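Local coordinates for 16L protein (Yaba-like disease virus, PDB 6TQP) that probably inhibits apoptosis of the infected cell as a viral Bcl-2-like protein, engaging the death-promoting proteins of the host through a helical-bundle fold, at residues Ile103-Ile106 / Ser107-Glu111; Glu138-Ile141 / Asn142-Ile146; Ser123-Ile126 / Glu127-Leu131. One frame throughout, in Å; residues are numbered along the deposited sequence.

Contact 1 of 3, residues Ile103-Ile106 / Ser107-Glu111; sequences ISLI and SMIVE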
loop_
_atom_site.group_PDB
_atom_site.type_symbol
_atom_site.label_atom_id
_atom_site.label_comp_id
_atom_site.label_asym_id
_atom_site.label_seq_id
_atom_site.Cartn_x
_atom_site.Cartn_y
_atom_site.Cartn_z
ATOM N N ILE A 103 -1.494 0.002 -0.625
ATOM C CA ILE A 103 -0.604 1.166 -0.588
ATOM C C ILE A 103 -1.409 2.418 -0.277
ATOM O O ILE A 103 -1.002 3.251 0.538
ATOM C CB ILE A 103 0.175 1.307 -1.907
ATOM C CG1 ILE A 103 1.085 0.094 -2.090
ATOM C CG2 ILE A 103 0.990 2.620 -1.926
ATOM C CD1 ILE A 103 1.711 -0.004 -3.474
ATOM N N SER A 104 -2.581 2.555 -0.897
ATOM C CA SER A 104 -3.436 3.694 -0.583
ATOM C C SER A 104 -3.877 3.664 0.874
ATOM O O SER A 104 -3.979 4.711 1.524
ATOM C CB SER A 104 -4.657 3.716 -1.500
ATOM O OG SER A 104 -4.277 3.836 -2.854
ATOM N N LEU A 105 -4.179 2.475 1.397
ATOM C CA LEU A 105 -4.584 2.358 2.793
ATOM C C LEU A 105 -3.480 2.850 3.725
ATOM O O LEU A 105 -3.732 3.616 4.665
ATOM C CB LEU A 105 -4.944 0.898 3.099
ATOM C CG LEU A 105 -5.262 0.611 4.565
ATOM C CD1 LEU A 105 -6.516 1.344 5.019
ATOM C CD2 LEU A 105 -5.382 -0.880 4.757
ATOM N N ILE A 106 -2.240 2.422 3.477
ATOM C CA ILE A 106 -1.110 2.870 4.300
ATOM C C ILE A 106 -0.977 4.380 4.228
ATOM O O ILE A 106 -0.728 5.044 5.245
ATOM C CB ILE A 106 0.194 2.180 3.852
ATOM C CG1 ILE A 106 0.086 0.663 3.973
ATOM C CG2 ILE A 106 1.404 2.642 4.686
ATOM C CD1 ILE A 106 1.083 -0.037 3.135
ATOM N N SER A 107 -1.147 4.954 3.035
ATOM C CA SER A 107 -1.073 6.414 2.915
ATOM C C SER A 107 -2.067 7.085 3.847
ATOM O O SER A 107 -1.730 8.049 4.551
ATOM C CB SER A 107 -1.338 6.845 1.473
ATOM O OG SER A 107 -0.314 6.373 0.626
ATOM N N MET A 108 -3.305 6.590 3.867
ATOM C CA MET A 108 -4.296 7.167 4.765
ATOM C C MET A 108 -3.918 6.953 6.225
ATOM O O MET A 108 -4.066 7.867 7.042
ATOM C CB MET A 108 -5.672 6.577 4.502
ATOM C CG MET A 108 -6.722 7.148 5.444
ATOM S SD MET A 108 -8.346 6.472 5.102
ATOM C CE MET A 108 -8.650 7.391 3.594
ATOM N N ILE A 109 -3.462 5.749 6.583
ATOM C CA ILE A 109 -3.069 5.494 7.971
ATOM C C ILE A 109 -2.056 6.534 8.415
ATOM O O ILE A 109 -2.178 7.138 9.487
ATOM C CB ILE A 109 -2.513 4.068 8.125
ATOM C CG1 ILE A 109 -3.608 3.047 7.830
ATOM C CG2 ILE A 109 -1.975 3.843 9.556
ATOM C CD1 ILE A 109 -3.131 1.608 7.803
ATOM N N VAL A 110 -1.051 6.770 7.573
ATOM C CA VAL A 110 0.010 7.713 7.905
ATOM C C VAL A 110 -0.547 9.126 8.011
ATOM O O VAL A 110 -0.188 9.891 8.919
ATOM C CB VAL A 110 1.124 7.599 6.848
ATOM C CG1 VAL A 110 1.933 8.854 6.740
ATOM C CG2 VAL A 110 2.026 6.399 7.167
ATOM N N GLU A 111 -1.431 9.499 7.082
ATOM C CA GLU A 111 -2.019 10.835 7.125
ATOM C C GLU A 111 -2.910 11.012 8.348
ATOM O O GLU A 111 -3.018 12.124 8.877
ATOM C CB GLU A 111 -2.807 11.102 5.842
ATOM C CG GLU A 111 -1.922 11.284 4.605
ATOM C CD GLU A 111 -2.719 11.562 3.341
ATOM O OE1 GLU A 111 -3.960 11.420 3.371
ATOM O OE2 GLU A 111 -2.099 11.925 2.319
#
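The carbonyl oxygen of Ile-103 is gripped twice by Ser-107, one turn further along a single helix. The backbone N of Ser-107 reaches Ile-103 O at 3.0 Å and its OG donates to the same Ile-103 O at 3.2 Å, the two coming from opposite faces of the carbonyl plane. The serine torsion explains the second bond: with OG beside its own N and opposite the carbonyl carbon (chi1 -65°), the hydroxyl folds back along the helix, which satisfies it inside a buried contact. The main-chain ladder continues with Met-108 N to Ser-104 O at 3.1 Å and Val-110 N to Ile-106 O at 2.9 Å.

Between the two segments, the apolar side-chain contact is a single pair, Leu-105 CG against Ile-109 CD1 at 4.0 Å, the two chains meeting at a slant. Ile-109 also lays CG1 against Leu-105 O, 3.2 Å away, and Val-110 rests CG2 on Ile-106 O at 3.6 Å.

Helix 96-113 is enclosed on several sides. Ser-104 OG is hydrogen-bonded to Cys-51 O of helix 38-68, where Met-108 also packs; Ile-106 and Ser-107 meet helix 12-27 at Ile-24, and Ile-109 touches Met-122 of helix 120-134.

Contact 2 of 3, residues Glu138-Ile141 / Asn142-Ile146; sequences EDLI and NFINI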
loop_
_atom_site.group_PDB
_atom_site.type_symbol
_atom_site.label_atom_id
_atom_site.label_comp_id
_atom_site.label_asym_id
_atom_site.label_seq_id
_atom_site.Cartn_x
_atom_site.Cartn_y
_atom_site.Cartn_z
ATOM N N GLU A 138 6.902 -9.038 -10.180
ATOM C CA GLU A 138 6.703 -9.149 -11.624
ATOM C C GLU A 138 5.230 -9.007 -11.992
ATOM O O GLU A 138 4.877 -8.298 -12.945
ATOM C CB GLU A 138 7.255 -10.488 -12.121
ATOM C CG GLU A 138 8.749 -10.487 -12.416
ATOM C CD GLU A 138 9.219 -11.767 -13.104
ATOM O OE1 GLU A 138 8.508 -12.795 -13.019
ATOM O OE2 GLU A 138 10.299 -11.742 -13.735
ATOM N N ASP A 139 4.352 -9.683 -11.246
ATOM C CA ASP A 139 2.922 -9.583 -11.516
ATOM C C ASP A 139 2.409 -8.172 -11.262
ATOM O O ASP A 139 1.570 -7.667 -12.013
ATOM C CB ASP A 139 2.153 -10.586 -10.660
ATOM C CG ASP A 139 2.548 -12.014 -10.955
ATOM O OD1 ASP A 139 2.930 -12.291 -12.111
ATOM O OD2 ASP A 139 2.485 -12.854 -10.029
ATOM N N LEU A 140 2.898 -7.518 -10.209
ATOM C CA LEU A 140 2.458 -6.154 -9.945
ATOM C C LEU A 140 2.963 -5.206 -11.027
ATOM O O LEU A 140 2.224 -4.335 -11.498
ATOM C CB LEU A 140 2.933 -5.707 -8.562
ATOM C CG LEU A 140 2.707 -4.245 -8.175
ATOM C CD1 LEU A 140 1.232 -3.880 -8.252
ATOM C CD2 LEU A 140 3.231 -4.035 -6.775
ATOM N N ILE A 141 4.220 -5.366 -11.438
ATOM C CA ILE A 141 4.771 -4.497 -12.468
ATOM C C ILE A 141 3.994 -4.663 -13.770
ATOM O O ILE A 141 3.621 -3.679 -14.419
ATOM C CB ILE A 141 6.276 -4.784 -12.636
ATOM C CG1 ILE A 141 7.036 -4.320 -11.378
ATOM C CG2 ILE A 141 6.834 -4.091 -13.899
ATOM C CD1 ILE A 141 8.508 -4.693 -11.351
ATOM N N ASN A 142 3.703 -5.907 -14.157
ATOM C CA ASN A 142 2.927 -6.137 -15.374
ATOM C C ASN A 142 1.554 -5.493 -15.298
ATOM O O ASN A 142 1.028 -5.023 -16.312
ATOM C CB ASN A 142 2.781 -7.637 -15.636
ATOM C CG ASN A 142 4.074 -8.273 -16.081
ATOM O OD1 ASN A 142 5.012 -7.580 -16.482
ATOM N ND2 ASN A 142 4.133 -9.597 -16.023
ATOM N N PHE A 143 0.950 -5.459 -14.114
ATOM C CA PHE A 143 -0.386 -4.891 -13.998
ATOM C C PHE A 143 -0.358 -3.381 -14.193
ATOM O O PHE A 143 -1.237 -2.824 -14.852
ATOM C CB PHE A 143 -0.992 -5.248 -12.644
ATOM C CG PHE A 143 -2.362 -4.694 -12.429
ATOM C CD1 PHE A 143 -3.459 -5.270 -13.039
ATOM C CD2 PHE A 143 -2.555 -3.598 -11.619
ATOM C CE1 PHE A 143 -4.720 -4.765 -12.835
ATOM C CE2 PHE A 143 -3.814 -3.086 -11.414
ATOM C CZ PHE A 143 -4.896 -3.664 -12.021
ATOM N N ILE A 144 0.640 -2.701 -13.628
ATOM C CA ILE A 144 0.637 -1.244 -13.714
ATOM C C ILE A 144 1.229 -0.765 -15.035
ATOM O O ILE A 144 0.854 0.304 -15.529
ATOM C CB ILE A 144 1.364 -0.627 -12.509
ATOM C CG1 ILE A 144 2.817 -1.080 -12.459
ATOM C CG2 ILE A 144 0.632 -0.983 -11.223
ATOM C CD1 ILE A 144 3.596 -0.461 -11.316
ATOM N N ASN A 145 2.162 -1.517 -15.622
ATOM C CA ASN A 145 2.595 -1.223 -16.984
ATOM C C ASN A 145 1.417 -1.311 -17.943
ATOM O O ASN A 145 1.095 -0.352 -18.649
ATOM C CB ASN A 145 3.699 -2.190 -17.425
ATOM C CG ASN A 145 5.062 -1.842 -16.845
ATOM O OD1 ASN A 145 5.290 -0.730 -16.375
ATOM N ND2 ASN A 145 5.980 -2.801 -16.894
ATOM N N ILE A 146 0.755 -2.470 -17.972
ATOM C CA ILE A 146 -0.325 -2.700 -18.924
ATOM C C ILE A 146 -1.585 -1.922 -18.556
ATOM O O ILE A 146 -2.463 -1.741 -19.409
ATOM C CB ILE A 146 -0.617 -4.211 -19.024
ATOM C CG1 ILE A 146 0.613 -4.955 -19.550
ATOM C CG2 ILE A 146 -1.803 -4.482 -19.945
ATOM C CD1 ILE A 146 0.661 -6.425 -19.161
#
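Asn-142 N and Asn-145 N bond to Glu-138 O and Ile-141 O at 2.9 Å each, nearly straight at the hydrogens, whereas between them the ladder slackens: Phe-143 N lies 3.1 Å from Asp-139 O with an angle of only 142°, and adds a weak bond to Leu-140 O, which also accepts from Ile-144 N.

Among the side chains, Ile-141 and Asn-145 run side by side in the same direction. The methyl CG2 of Ile-141 lies 3.4 Å from Asn-145 ND2, a contact of apolar carbon with amide nitrogen. The amide of Asn-142 lies back over the turn before it, its CG 3.2 Å from Glu-138 O, but the approach of ND2 to that oxygen has too poor an angle for a hydrogen bond. On the inner face Leu-140 CD1 meets Ile-144 CG2 at 4.2 Å, a loose, slanted touch. Ile-144 is unusual in carrying CG1 between its backbone N and carbonyl carbon (chi1 61°), the crowded position, which sets CG1 3.4 Å from both Leu-140 O and Ile-141 O.

Leu-140 and Ile-141 reach Ile-16 of helix 12-27, while Ile-144 rests on Ile-47 of helix 38-68. Phe-143 leads away from the turn, touches Leu-100, and stacks its ring on an aromatic side chain of a bound peptide.

The chemistry is thus divided: backbone bonds hold the turn, aliphatic groups fasten it inward, and the acids and amides largely face solvent. The stack by Phe-143 implies that this helix also contributes to peptide binding, consistent with a Bcl-2-like groove.

Contact 3 of 3, residues Ser123-Ile126 / Glu127-Leu131; sequences SFLI and EDIAL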
loop_
_atom_site.group_PDB
_atom_site.type_symbol
_atom_site.label_atom_id
_atom_site.label_comp_id
_atom_site.label_asym_id
_atom_site.label_seq_id
_atom_site.Cartn_x
_atom_site.Cartn_y
_atom_site.Cartn_z
ATOM N N SER A 123 7.472 2.911 11.363
ATOM C CA SER A 123 8.425 2.778 10.267
ATOM C C SER A 123 8.590 1.318 9.857
ATOM O O SER A 123 8.704 1.009 8.667
ATOM C CB SER A 123 9.782 3.365 10.660
ATOM O OG SER A 123 10.448 2.514 11.576
ATOM N N PHE A 124 8.622 0.406 10.831
ATOM C CA PHE A 124 8.793 -1.006 10.501
ATOM C C PHE A 124 7.526 -1.588 9.902
ATOM O O PHE A 124 7.597 -2.497 9.066
ATOM C CB PHE A 124 9.196 -1.807 11.743
ATOM C CG PHE A 124 10.609 -1.550 12.216
ATOM C CD1 PHE A 124 11.612 -1.184 11.324
ATOM C CD2 PHE A 124 10.935 -1.680 13.559
ATOM C CE1 PHE A 124 12.907 -0.949 11.771
ATOM C CE2 PHE A 124 12.222 -1.446 14.005
ATOM C CZ PHE A 124 13.208 -1.080 13.112
ATOM N N LEU A 125 6.361 -1.096 10.325
ATOM C CA LEU A 125 5.123 -1.458 9.646
ATOM C C LEU A 125 5.210 -1.122 8.169
ATOM O O LEU A 125 4.806 -1.911 7.304
ATOM C CB LEU A 125 3.940 -0.729 10.283
ATOM C CG LEU A 125 2.571 -1.087 9.699
ATOM C CD1 LEU A 125 1.494 -0.963 10.780
ATOM C CD2 LEU A 125 2.231 -0.209 8.521
ATOM N N ILE A 126 5.714 0.069 7.857
ATOM C CA ILE A 126 5.811 0.462 6.458
ATOM C C ILE A 126 6.791 -0.453 5.737
ATOM O O ILE A 126 6.512 -0.960 4.645
ATOM C CB ILE A 126 6.222 1.939 6.342
ATOM C CG1 ILE A 126 5.139 2.829 6.961
ATOM C CG2 ILE A 126 6.461 2.297 4.873
ATOM C CD1 ILE A 126 5.613 4.268 7.229
ATOM N N GLU A 127 7.957 -0.678 6.349
ATOM C CA GLU A 127 8.950 -1.584 5.777
ATOM C C GLU A 127 8.368 -2.976 5.565
ATOM O O GLU A 127 8.483 -3.555 4.478
ATOM C CB GLU A 127 10.169 -1.660 6.698
ATOM C CG GLU A 127 11.105 -0.480 6.596
ATOM C CD GLU A 127 11.997 -0.567 5.379
ATOM O OE1 GLU A 127 12.111 -1.675 4.806
ATOM O OE2 GLU A 127 12.584 0.469 5.001
ATOM N N ASP A 128 7.757 -3.537 6.609
ATOM C CA ASP A 128 7.270 -4.910 6.544
ATOM C C ASP A 128 6.215 -5.083 5.459
ATOM O O ASP A 128 6.265 -6.043 4.684
ATOM C CB ASP A 128 6.701 -5.317 7.898
ATOM C CG ASP A 128 7.770 -5.480 8.955
ATOM O OD1 ASP A 128 8.936 -5.726 8.592
ATOM O OD2 ASP A 128 7.436 -5.367 10.161
ATOM N N ILE A 129 5.245 -4.170 5.386
ATOM C CA ILE A 129 4.200 -4.294 4.372
ATOM C C ILE A 129 4.763 -4.027 2.978
ATOM O O ILE A 129 4.338 -4.652 1.996
ATOM C CB ILE A 129 3.021 -3.365 4.701
ATOM C CG1 ILE A 129 2.391 -3.778 6.034
ATOM C CG2 ILE A 129 1.971 -3.429 3.587
ATOM C CD1 ILE A 129 1.287 -2.860 6.493
ATOM N N ALA A 130 5.723 -3.103 2.858
ATOM C CA ALA A 130 6.394 -2.922 1.572
ATOM C C ALA A 130 7.077 -4.211 1.139
ATOM O O ALA A 130 7.052 -4.570 -0.044
ATOM C CB ALA A 130 7.412 -1.778 1.658
ATOM N N LEU A 131 7.691 -4.922 2.089
ATOM C CA LEU A 131 8.358 -6.178 1.765
ATOM C C LEU A 131 7.363 -7.189 1.220
ATOM O O LEU A 131 7.599 -7.822 0.184
ATOM C CB LEU A 131 9.053 -6.746 3.001
ATOM C CG LEU A 131 10.425 -6.190 3.349
ATOM C CD1 LEU A 131 10.869 -6.736 4.688
ATOM C CD2 LEU A 131 11.434 -6.535 2.267
#
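Leu-125 and Ile-129 lie alongside each other, pointing the same way, and the methyls Leu-125 CD2 and Ile-129 CD1 are pressed to 3.5 Å, tighter than ordinary van der Waals contact. Leu-125 has a chi2 of 149°, away from the staggered values, and this strained turn accompanies the squeeze. Ile-129 CG1 sits 3.3 Å from Leu-125 O, and Ala-130 CB lies 3.2 Å from Ile-126 O.

Asp-128 bends over the preceding turn. Its N bonds to Phe-124 O at 2.7 Å, and its carboxylate oxygen OD2 comes to 3.1 Å from the same Phe-124 O; both oxygens being acceptors, that approach is probably unfavourable in itself.

Further out, Ser-123 OG stands 3.9 Å above the plane of the Phe-124 ring, toward its rim, while its hydrogen bond goes to Ile-120 O. Leu-125 leans on Ile-79, Asp-128 on Lys-83 and Ile-129 on Ile-86, all on helix 76-92; Ile-126 turns to Ile-24 of helix 12-27. Glu-127 has a long, weak ion pair with Lys-17.

Aliphatic residues four apart facing neighbouring helices, with acids toward the outside, make this an amphipathic helix, as expected in the all-helical bundle of a Bcl-2-like protein.

Contacts 1 and 3 belong to consecutive helices, 96-113 and 120-134, that pack directly on each other: Ile-106 CD1 meets Ile-129 CG2 at 3.5 Å, and the centres of the two contacts are about 12 Å apart. Contact 2, on helix 137-148, lies about 21 Å from both, centre to centre, and touches neither. Depth sorts the chemistry. The residues that touch in contact 1 are all buried, and its hydroxyls bond to carbonyls; contact 3 is mixed, with one aliphatic face inward and carboxylates outward; contact 2, farthest from the chain centre, carries the most exposed acids and amides. Helix 12-27 is a shared neighbour, packing against all three.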